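Local atomic coordinates of AlyGC mutant - R241A (Glaciecola chathamensis S18K6, PDB entry 5GKQ), a protein that cleaves alginate as a lyase of polysaccharide lyase family 6. Residues A[121-126]-A[141-146]; A[236-241]-A[264-269]; A[606-611]-A[637-642]. All blocks are in the same frame, centred on the assembly; numbering follows the deposited sequence.

Contact 1: A[121-126]-A[141-146]; sequences EQDSWV and VGKRNK. With BEM (beta-D-mannopyranuronic acid), chain C.
Lys143 NZ reaches across to Asp123 twice: it forms a salt bridge to OD1 at 3.0 Å and a hydrogen bond to Asp123 O at 2.9 Å, the latter from above the carbonyl plane. The two segments lie in the right-handed parallel beta-helix of the N-terminal half, where the chain turns a corner at Trp125. Asp123 OD1 also accepts Asn145 ND2 (3.0 Å), which arrives from above the carboxylate, the carboxylate and amide planes standing 77° apart. The same ND2 donates to Glu121 O at 2.8 Å, so one amide nitrogen ties two residues of the 121-126 segment. Lys143 can span this distance because its CG is anti to the backbone N (chi1 -172°) and the chain stays extended until a final bend at chi4. On the way its methylenes run over one face of the Trp125 indole, with CB 3.6 Å from the centroid of the six-membered ring. Were the indole cut back to an alanine, the lysine's methylenes would probably lose the face they lie on, and the ammonium would be less firmly directed at Asp123. Toward the glycan, Gln122 NE2 makes a weak bond to O6A of the mannuronate, 3.4 Å away, while Gln122 OE1 lies 3.6 Å from Lys146 CE.

Contact 2: A[236-241]-A[264-269]; sequences TLTLAH and RVINRD. With BEM (beta-D-mannopyranuronic acid), chain B.
Thr238 OG1 takes a weak, bent bond from Arg264 NE of the neighbouring strand (3.2 Å) and is also hydrogen-bonded to Thr236 OG1 within its own strand (2.8 Å). The methyl of the same threonine meets the arginine differently, with CG2 over one face of the guanidinium, toward its rim. Two side-chain features make this possible: Thr238 and Arg264 run side by side in the same direction, and the arginine chain bends at chi2 and chi3 (-53° at the latter), which folds its head back beside the threonine. Arg264 NH2 has in addition a long, weak ion pair with Glu214 of the glycan pocket. The backbones pair as adjacent parallel strands of the beta-helix, with Arg264 N bonded to Leu237 O and Leu239 N to Arg264 O (3.0 Å). Beyond this point the ladder stops. Leu239 centres an inverse gamma turn, seen in the weak Ala240 N to Thr238 O bond, and a side chain takes over the bridging: Asn267 ND2 donates to Ala240 O at 2.7 Å, the acceptor lying in the amide plane although the donor sits 57° out of the carbonyl plane. Asn267 OD1 is bonded to His304 N, so both ends of this amide are fixed. Ala240 is probably the engineered alanine. Next to it, His241 belongs to the glycan pocket and presents its ring edge to a mannuronate, but the modelled approach is too close to interpret. Over one face of that imidazole lies Ala240 CB.

Contact 3: A[606-611]-A[637-642]; sequences YLTIEN and HVVMNN
Tyr606 and His637 stack face to face at the start of the two strands, centroids 4.3 Å apart and planes at 23°. The stack is offset: Tyr606 CE1 sits over the centre of the imidazole, whereas His637 ND1 lies toward the rim of the phenol ring. As register partners both leave the same face, and a like first torsion (chi1 -58° and -49°) lays one ring over the other. The opposite sheet face is apolar. There Leu607 CD1 meets Val638 CG1 at 3.8 Å and Met640 CE at 3.9 Å, and Met640 CE also touches Ile609 CD1 at 4.0 Å. Between the two faces runs a regular parallel ladder in which Leu607 N bonds to His637 O (2.7 Å) and Val639 N to Leu607 O, continuing to Asn611. Such in-register stacking of successive coils is characteristic of a parallel beta-helix. Strands 572-578 and 667-676 flank the pair, and Leu592 and Phe590 close over Leu607 and Ile609. Tyr606 OH is bonded to Asp258 and Arg234, His637 NE2 to His259, and His637 ND1 to Glu605 O. Because a carbonyl can only accept, ND1 probably carries a proton, and the anchored rings couple this beta-helix to residues of the N-terminal one.

From the N terminus, contact 1 comes first and closes a loop of 14 intervening residues, joining the entry to strand 124-128 with the turn after strand 134-141. Contact 2 follows, bringing strand 236-241 against strand 263-265 and the loop after it, with 22 residues between the segments. Contact 3 closes a 25-residue coil in the C-terminal beta-helix. The three are in series: none nests within or crosses another, and none touches. Strand 124-128 lies in the same parallel series as both strands of contact 2, centres about 24 Å apart; each contact holds a glycan-pocket residue, Gln122 and His241, near separately modelled mannuronates. Contact 3, its centre about 31 and 35 Å from theirs, belongs to the other solenoid.

Contact 1: A[121-126]-A[141-146]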
loop_
_atom_site.group_PDB
_atom_site.type_symbol
_atom_site.label_atom_id
_atom_site.label_comp_id
_atom_site.label_asym_id
_atom_site.label_seq_id
_atom_site.Cartn_x
_atom_site.Cartn_y
_atom_site.Cartn_z
ATOM N N GLU A 121 5.459 6.652 11.784
ATOM C CA GLU A 121 6.720 6.872 12.474
ATOM C C GLU A 121 6.552 8.115 13.337
ATOM O O GLU A 121 6.316 9.208 12.813
ATOM C CB GLU A 121 7.865 7.060 11.479
ATOM C CG GLU A 121 8.153 5.868 10.596
ATOM C CD GLU A 121 8.889 4.768 11.329
ATOM O OE1 GLU A 121 9.724 5.087 12.211
ATOM O OE2 GLU A 121 8.621 3.587 11.023
ATOM N N GLN A 122 6.639 7.961 14.651
ATOM C CA GLN A 122 6.334 9.065 15.551
ATOM C C GLN A 122 7.557 9.946 15.795
ATOM O O GLN A 122 8.639 9.445 16.110
ATOM C CB GLN A 122 5.803 8.544 16.882
ATOM C CG GLN A 122 5.424 9.661 17.826
ATOM C CD GLN A 122 4.867 9.162 19.136
ATOM O OE1 GLN A 122 4.449 8.015 19.251
ATOM N NE2 GLN A 122 4.851 10.028 20.131
ATOM N N ASP A 123 7.374 11.257 15.654
ATOM C CA ASP A 123 8.311 12.240 16.169
ATOM C C ASP A 123 7.526 13.399 16.750
ATOM O O ASP A 123 6.325 13.545 16.515
ATOM C CB ASP A 123 9.278 12.764 15.100
ATOM C CG ASP A 123 8.567 13.455 13.944
ATOM O OD1 ASP A 123 7.405 13.890 14.086
ATOM O OD2 ASP A 123 9.187 13.569 12.874
ATOM N N SER A 124 8.229 14.246 17.480
ATOM C CA SER A 124 7.710 15.549 17.840
ATOM C C SER A 124 8.480 16.643 17.099
ATOM O O SER A 124 9.520 16.411 16.479
ATOM C CB SER A 124 7.773 15.747 19.349
ATOM O OG SER A 124 6.889 14.848 19.980
ATOM N N TRP A 125 7.928 17.843 17.126
ATOM C CA TRP A 125 8.591 18.962 16.499
ATOM C C TRP A 125 9.416 19.780 17.485
ATOM O O TRP A 125 10.500 20.244 17.118
ATOM C CB TRP A 125 7.566 19.838 15.767
ATOM C CG TRP A 125 7.303 19.322 14.379
ATOM C CD1 TRP A 125 7.721 18.132 13.867
ATOM C CD2 TRP A 125 6.594 19.979 13.321
ATOM N NE1 TRP A 125 7.312 18.001 12.570
ATOM C CE2 TRP A 125 6.622 19.123 12.208
ATOM C CE3 TRP A 125 5.946 21.207 13.207
ATOM C CZ2 TRP A 125 6.036 19.453 11.003
ATOM C CZ3 TRP A 125 5.354 21.525 12.009
ATOM C CH2 TRP A 125 5.400 20.653 10.923
ATOM N N VAL A 126 8.970 19.930 18.735
ATOM C CA VAL A 126 9.686 20.715 19.732
ATOM C C VAL A 126 9.653 19.981 21.068
ATOM O O VAL A 126 8.585 19.597 21.546
ATOM C CB VAL A 126 9.101 22.134 19.878
ATOM C CG1 VAL A 126 9.923 22.945 20.880
ATOM C CG2 VAL A 126 9.080 22.842 18.555
ATOM N N VAL A 141 3.385 24.727 11.573
ATOM C CA VAL A 141 2.228 24.412 10.755
ATOM C C VAL A 141 2.484 23.133 9.972
ATOM O O VAL A 141 3.612 22.838 9.573
ATOM C CB VAL A 141 1.873 25.587 9.819
ATOM C CG1 VAL A 141 2.988 25.846 8.816
ATOM C CG2 VAL A 141 0.540 25.328 9.129
ATOM N N GLY A 142 1.423 22.351 9.797
ATOM C CA GLY A 142 1.441 21.241 8.877
ATOM C C GLY A 142 2.110 19.973 9.338
ATOM O O GLY A 142 2.737 19.297 8.523
ATOM N N LYS A 143 2.010 19.621 10.613
ATOM C CA LYS A 143 2.545 18.346 11.066
ATOM C C LYS A 143 1.501 17.264 10.820
ATOM O O LYS A 143 0.395 17.327 11.361
ATOM C CB LYS A 143 2.944 18.385 12.532
ATOM C CG LYS A 143 3.660 17.141 12.950
ATOM C CD LYS A 143 3.824 17.122 14.415
ATOM C CE LYS A 143 4.939 16.187 14.809
ATOM N NZ LYS A 143 4.623 14.785 14.523
ATOM N N ARG A 144 1.871 16.269 10.026
ATOM C CA ARG A 144 0.931 15.329 9.438
ATOM C C ARG A 144 1.177 13.899 9.887
ATOM O O ARG A 144 0.646 12.961 9.294
ATOM C CB ARG A 144 0.994 15.440 7.917
ATOM C CG ARG A 144 0.492 16.774 7.460
ATOM C CD ARG A 144 0.878 17.081 6.057
ATOM N NE ARG A 144 0.716 18.509 5.837
ATOM C CZ ARG A 144 -0.424 19.081 5.483
ATOM N NH1 ARG A 144 -1.489 18.340 5.274
ATOM N NH2 ARG A 144 -0.487 20.388 5.318
ATOM N N ASN A 145 1.944 13.716 10.950
ATOM C CA ASN A 145 2.340 12.401 11.400
ATOM C C ASN A 145 2.133 12.309 12.899
ATOM O O ASN A 145 1.917 13.310 13.588
ATOM C CB ASN A 145 3.801 12.099 11.042
ATOM C CG ASN A 145 4.781 12.714 12.020
ATOM O OD1 ASN A 145 4.674 13.888 12.378
ATOM N ND2 ASN A 145 5.736 11.914 12.471
ATOM N N LYS A 146 2.209 11.085 13.399
ATOM C CA LYS A 146 1.867 10.841 14.786
ATOM C C LYS A 146 2.920 11.451 15.696
ATOM O O LYS A 146 4.115 11.374 15.425
ATOM C CB LYS A 146 1.729 9.340 15.036
ATOM C CG LYS A 146 1.224 8.984 16.413
ATOM C CD LYS A 146 0.843 7.533 16.491
ATOM C CE LYS A 146 1.344 6.923 17.771
ATOM N NZ LYS A 146 0.232 6.607 18.667
HETATM C C1 BEM C . 7.854 7.837 26.292
HETATM C C2 BEM C . 6.910 7.479 27.423
HETATM O O2 BEM C . 6.894 8.524 28.381
HETATM C C3 BEM C . 5.516 7.213 26.872
HETATM O O3 BEM C . 4.514 7.185 27.874
HETATM C C4 BEM C . 5.061 8.277 25.920
HETATM O O4 BEM C . 3.944 7.697 25.269
HETATM C C5 BEM C . 6.134 8.527 24.888
HETATM O O5 BEM C . 7.317 8.933 25.563
HETATM C C6 BEM C . 5.550 9.473 23.881
HETATM O O6B BEM C . 6.048 10.596 23.647
HETATM O O6A BEM C . 4.455 9.120 23.410
HETATM O O1 BEM C . 9.134 8.131 26.849
HETATM O O HOH W 1 6.706 15.003 11.646
#

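Contact 2: A[236-241]-A[264-269]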
loop_
_atom_site.group_PDB
_atom_site.type_symbol
_atom_site.label_atom_id
_atom_site.label_comp_id
_atom_site.label_asym_id
_atom_site.label_seq_id
_atom_site.Cartn_x
_atom_site.Cartn_y
_atom_site.Cartn_z
ATOM N N THR A 236 -9.799 20.051 22.518
ATOM C CA THR A 236 -10.051 20.619 23.832
ATOM C C THR A 236 -8.751 21.003 24.517
ATOM O O THR A 236 -7.665 20.550 24.148
ATOM C CB THR A 236 -10.791 19.633 24.734
ATOM O OG1 THR A 236 -10.027 18.432 24.832
ATOM C CG2 THR A 236 -12.148 19.309 24.165
ATOM N N LEU A 237 -8.888 21.831 25.540
ATOM C CA LEU A 237 -7.845 22.033 26.531
ATOM C C LEU A 237 -8.161 21.085 27.681
ATOM O O LEU A 237 -9.054 21.353 28.486
ATOM C CB LEU A 237 -7.810 23.494 26.973
ATOM C CG LEU A 237 -6.658 24.092 27.804
ATOM C CD1 LEU A 237 -6.879 25.575 27.968
ATOM C CD2 LEU A 237 -6.460 23.462 29.180
ATOM N N THR A 238 -7.438 19.968 27.762
ATOM C CA THR A 238 -7.705 18.928 28.750
ATOM C C THR A 238 -6.654 18.959 29.851
ATOM O O THR A 238 -5.460 18.819 29.576
ATOM C CB THR A 238 -7.726 17.533 28.123
ATOM O OG1 THR A 238 -8.778 17.429 27.163
ATOM C CG2 THR A 238 -7.952 16.497 29.182
ATOM N N LEU A 239 -7.109 19.106 31.095
ATOM C CA LEU A 239 -6.300 18.899 32.294
ATOM C C LEU A 239 -6.296 17.409 32.635
ATOM O O LEU A 239 -6.900 16.956 33.606
ATOM C CB LEU A 239 -6.857 19.719 33.447
ATOM C CG LEU A 239 -6.508 21.187 33.702
ATOM C CD1 LEU A 239 -5.840 21.859 32.521
ATOM C CD2 LEU A 239 -7.724 21.975 34.157
ATOM N N ALA A 240 -5.599 16.642 31.803
ATOM C CA ALA A 240 -5.557 15.187 31.893
ATOM C C ALA A 240 -5.092 14.691 33.254
ATOM O O ALA A 240 -5.871 14.127 34.021
ATOM C CB ALA A 240 -4.643 14.626 30.805
ATOM N N HIS A 241 -3.816 14.880 33.550
ATOM C CA HIS A 241 -3.225 14.505 34.820
ATOM C C HIS A 241 -2.595 15.736 35.458
ATOM O O HIS A 241 -2.263 16.704 34.779
ATOM C CB HIS A 241 -2.179 13.413 34.629
ATOM C CG HIS A 241 -2.664 12.251 33.824
ATOM N ND1 HIS A 241 -3.705 11.448 34.231
ATOM C CD2 HIS A 241 -2.237 11.745 32.642
ATOM C CE1 HIS A 241 -3.908 10.505 33.330
ATOM N NE2 HIS A 241 -3.032 10.663 32.354
ATOM N N ARG A 264 -11.615 20.769 29.537
ATOM C CA ARG A 264 -11.956 19.537 30.231
ATOM C C ARG A 264 -11.249 19.513 31.574
ATOM O O ARG A 264 -10.018 19.467 31.622
ATOM C CB ARG A 264 -11.560 18.311 29.421
ATOM C CG ARG A 264 -12.428 17.140 29.726
ATOM C CD ARG A 264 -11.757 15.800 29.634
ATOM N NE ARG A 264 -11.082 15.562 28.374
ATOM C CZ ARG A 264 -10.676 14.370 27.965
ATOM N NH1 ARG A 264 -10.906 13.297 28.705
ATOM N NH2 ARG A 264 -10.048 14.258 26.810
ATOM N N VAL A 265 -12.021 19.493 32.653
ATOM C CA VAL A 265 -11.486 19.577 34.005
ATOM C C VAL A 265 -11.436 18.183 34.618
ATOM O O VAL A 265 -12.456 17.496 34.733
ATOM C CB VAL A 265 -12.316 20.535 34.873
ATOM C CG1 VAL A 265 -11.641 20.761 36.231
ATOM C CG2 VAL A 265 -12.527 21.853 34.139
ATOM N N ILE A 266 -10.263 17.786 35.037
ATOM C CA ILE A 266 -10.059 16.540 35.676
ATOM C C ILE A 266 -9.111 16.860 36.804
ATOM O O ILE A 266 -8.393 17.800 36.732
ATOM C CB ILE A 266 -9.383 15.580 34.737
ATOM C CG1 ILE A 266 -10.147 15.499 33.455
ATOM C CG2 ILE A 266 -9.365 14.208 35.322
ATOM C CD1 ILE A 266 -9.549 14.553 32.477
ATOM N N ASN A 267 -9.121 16.080 37.853
ATOM C CA ASN A 267 -8.223 16.272 38.964
ATOM C C ASN A 267 -8.460 17.371 39.962
ATOM O O ASN A 267 -9.521 17.893 40.073
ATOM C CB ASN A 267 -6.785 16.233 38.512
ATOM C CG ASN A 267 -6.542 15.174 37.508
ATOM O OD1 ASN A 267 -6.547 14.023 37.809
ATOM N ND2 ASN A 267 -6.318 15.571 36.306
ATOM N N ARG A 268 -7.433 17.691 40.714
ATOM C CA ARG A 268 -7.522 18.626 41.807
ATOM C C ARG A 268 -7.030 20.042 41.711
ATOM O O ARG A 268 -6.090 20.315 41.048
ATOM C CB ARG A 268 -6.667 18.033 42.909
ATOM C CG ARG A 268 -7.386 17.457 44.094
ATOM C CD ARG A 268 -6.437 16.678 44.984
ATOM N NE ARG A 268 -5.964 15.491 44.304
ATOM C CZ ARG A 268 -4.762 14.980 44.478
ATOM N NH1 ARG A 268 -4.392 13.895 43.825
ATOM N NH2 ARG A 268 -3.932 15.556 45.315
ATOM N N ASP A 269 -7.691 20.930 42.432
ATOM C CA ASP A 269 -7.248 22.311 42.640
ATOM C C ASP A 269 -7.090 23.092 41.340
ATOM O O ASP A 269 -6.246 23.984 41.250
ATOM C CB ASP A 269 -5.945 22.363 43.441
ATOM C CG ASP A 269 -6.075 21.736 44.811
ATOM O OD1 ASP A 269 -7.146 21.868 45.441
ATOM O OD2 ASP A 269 -5.104 21.103 45.267
HETATM C C1 BEM B . -1.911 8.327 27.479
HETATM C C2 BEM B . -1.921 8.595 28.956
HETATM O O2 BEM B . -1.307 9.869 29.028
HETATM C C3 BEM B . -3.257 8.654 29.686
HETATM O O3 BEM B . -3.206 9.717 30.648
HETATM C C4 BEM B . -4.494 8.835 28.817
HETATM O O4 BEM B . -5.336 7.702 29.015
HETATM C C5 BEM B . -4.231 8.997 27.330
HETATM O O5 BEM B . -3.186 8.133 26.905
HETATM C C6 BEM B . -3.937 10.420 26.972
HETATM O O6B BEM B . -3.479 10.601 25.838
HETATM O O6A BEM B . -4.530 11.322 27.594
#

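Contact 3: A[606-611]-A[637-642]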
loop_
_atom_site.group_PDB
_atom_site.type_symbol
_atom_site.label_atom_id
_atom_site.label_comp_id
_atom_site.label_asym_id
_atom_site.label_seq_id
_atom_site.Cartn_x
_atom_site.Cartn_y
_atom_site.Cartn_z
ATOM N N TYR A 606 -15.517 12.021 7.015
ATOM C CA TYR A 606 -16.918 12.139 6.628
ATOM C C TYR A 606 -17.102 11.393 5.318
ATOM O O TYR A 606 -16.408 11.684 4.345
ATOM C CB TYR A 606 -17.348 13.597 6.460
ATOM C CG TYR A 606 -17.176 14.483 7.674
ATOM C CD1 TYR A 606 -18.205 14.647 8.586
ATOM C CD2 TYR A 606 -15.992 15.202 7.884
ATOM C CE1 TYR A 606 -18.069 15.467 9.679
ATOM C CE2 TYR A 606 -15.841 16.035 8.989
ATOM C CZ TYR A 606 -16.889 16.160 9.882
ATOM O OH TYR A 606 -16.770 16.979 10.978
ATOM N N LEU A 607 -18.000 10.408 5.309
ATOM C CA LEU A 607 -18.466 9.733 4.101
ATOM C C LEU A 607 -19.946 10.064 3.950
ATOM O O LEU A 607 -20.733 9.759 4.844
ATOM C CB LEU A 607 -18.259 8.227 4.218
ATOM C CG LEU A 607 -18.142 7.281 3.021
ATOM C CD1 LEU A 607 -18.877 5.993 3.297
ATOM C CD2 LEU A 607 -18.638 7.913 1.768
ATOM N N THR A 608 -20.316 10.720 2.853
ATOM C CA THR A 608 -21.690 11.142 2.616
ATOM C C THR A 608 -22.126 10.739 1.215
ATOM O O THR A 608 -21.471 11.101 0.238
ATOM C CB THR A 608 -21.846 12.651 2.785
ATOM O OG1 THR A 608 -21.461 13.016 4.105
ATOM C CG2 THR A 608 -23.274 13.051 2.585
ATOM N N ILE A 609 -23.228 9.988 1.118
ATOM C CA ILE A 609 -23.850 9.641 -0.161
ATOM C C ILE A 609 -25.307 10.093 -0.130
ATOM O O ILE A 609 -26.041 9.763 0.802
ATOM C CB ILE A 609 -23.751 8.140 -0.472
ATOM C CG1 ILE A 609 -22.295 7.691 -0.475
ATOM C CG2 ILE A 609 -24.331 7.868 -1.823
ATOM C CD1 ILE A 609 -22.075 6.274 -0.880
ATOM N N GLU A 610 -25.719 10.850 -1.142
ATOM C CA GLU A 610 -26.992 11.553 -1.134
ATOM C C GLU A 610 -27.593 11.595 -2.525
ATOM O O GLU A 610 -26.880 11.767 -3.514
ATOM C CB GLU A 610 -26.862 13.003 -0.707
ATOM C CG GLU A 610 -26.762 13.297 0.741
ATOM C CD GLU A 610 -26.616 14.786 0.947
ATOM O OE1 GLU A 610 -25.828 15.419 0.196
ATOM O OE2 GLU A 610 -27.305 15.318 1.841
ATOM N N ASN A 611 -28.922 11.497 -2.579
ATOM C CA ASN A 611 -29.702 11.713 -3.801
ATOM C C ASN A 611 -29.134 10.938 -4.982
ATOM O O ASN A 611 -29.183 11.393 -6.119
ATOM C CB ASN A 611 -29.799 13.200 -4.141
ATOM C CG ASN A 611 -30.427 14.016 -3.036
ATOM O OD1 ASN A 611 -31.293 13.550 -2.317
ATOM N ND2 ASN A 611 -30.008 15.255 -2.916
ATOM N N HIS A 637 -17.748 9.562 10.186
ATOM C CA HIS A 637 -19.143 9.956 10.132
ATOM C C HIS A 637 -19.659 9.450 8.800
ATOM O O HIS A 637 -19.103 9.799 7.752
ATOM C CB HIS A 637 -19.332 11.474 10.204
ATOM C CG HIS A 637 -18.572 12.147 11.304
ATOM N ND1 HIS A 637 -17.195 12.164 11.365
ATOM C CD2 HIS A 637 -19.000 12.880 12.358
ATOM C CE1 HIS A 637 -16.813 12.840 12.433
ATOM N NE2 HIS A 637 -17.886 13.299 13.044
ATOM N N VAL A 638 -20.714 8.642 8.828
ATOM C CA VAL A 638 -21.286 8.090 7.612
ATOM C C VAL A 638 -22.732 8.551 7.518
ATOM O O VAL A 638 -23.538 8.272 8.406
ATOM C CB VAL A 638 -21.169 6.561 7.578
ATOM C CG1 VAL A 638 -21.408 6.047 6.181
ATOM C CG2 VAL A 638 -19.788 6.141 8.066
ATOM N N VAL A 639 -23.058 9.257 6.443
ATOM C CA VAL A 639 -24.370 9.849 6.240
ATOM C C VAL A 639 -24.862 9.477 4.849
ATOM O O VAL A 639 -24.193 9.765 3.853
ATOM C CB VAL A 639 -24.331 11.373 6.407
ATOM C CG1 VAL A 639 -25.634 11.992 5.912
ATOM C CG2 VAL A 639 -24.064 11.723 7.856
ATOM N N MET A 640 -26.022 8.841 4.774
ATOM C CA MET A 640 -26.599 8.424 3.493
ATOM C C MET A 640 -28.087 8.745 3.508
ATOM O O MET A 640 -28.816 8.190 4.324
ATOM C CB MET A 640 -26.351 6.940 3.246
ATOM C CG MET A 640 -24.904 6.560 3.460
ATOM S SD MET A 640 -24.345 5.240 2.412
ATOM C CE MET A 640 -22.636 5.144 2.899
ATOM N N ASN A 641 -28.521 9.670 2.649
ATOM C CA ASN A 641 -29.894 10.144 2.614
ATOM C C ASN A 641 -30.431 10.057 1.202
ATOM O O ASN A 641 -29.752 10.438 0.246
ATOM C CB ASN A 641 -30.057 11.597 3.052
ATOM C CG ASN A 641 -29.136 11.982 4.169
ATOM O OD1 ASN A 641 -28.264 12.844 3.997
ATOM N ND2 ASN A 641 -29.330 11.369 5.341
ATOM N N ASN A 642 -31.662 9.577 1.097
ATOM C CA ASN A 642 -32.465 9.677 -0.111
ATOM C C ASN A 642 -31.801 9.042 -1.321
ATOM O O ASN A 642 -31.847 9.582 -2.424
ATOM C CB ASN A 642 -32.836 11.123 -0.404
ATOM C CG ASN A 642 -34.313 11.275 -0.632
ATOM O OD1 ASN A 642 -34.982 10.327 -1.068
ATOM N ND2 ASN A 642 -34.848 12.445 -0.304
#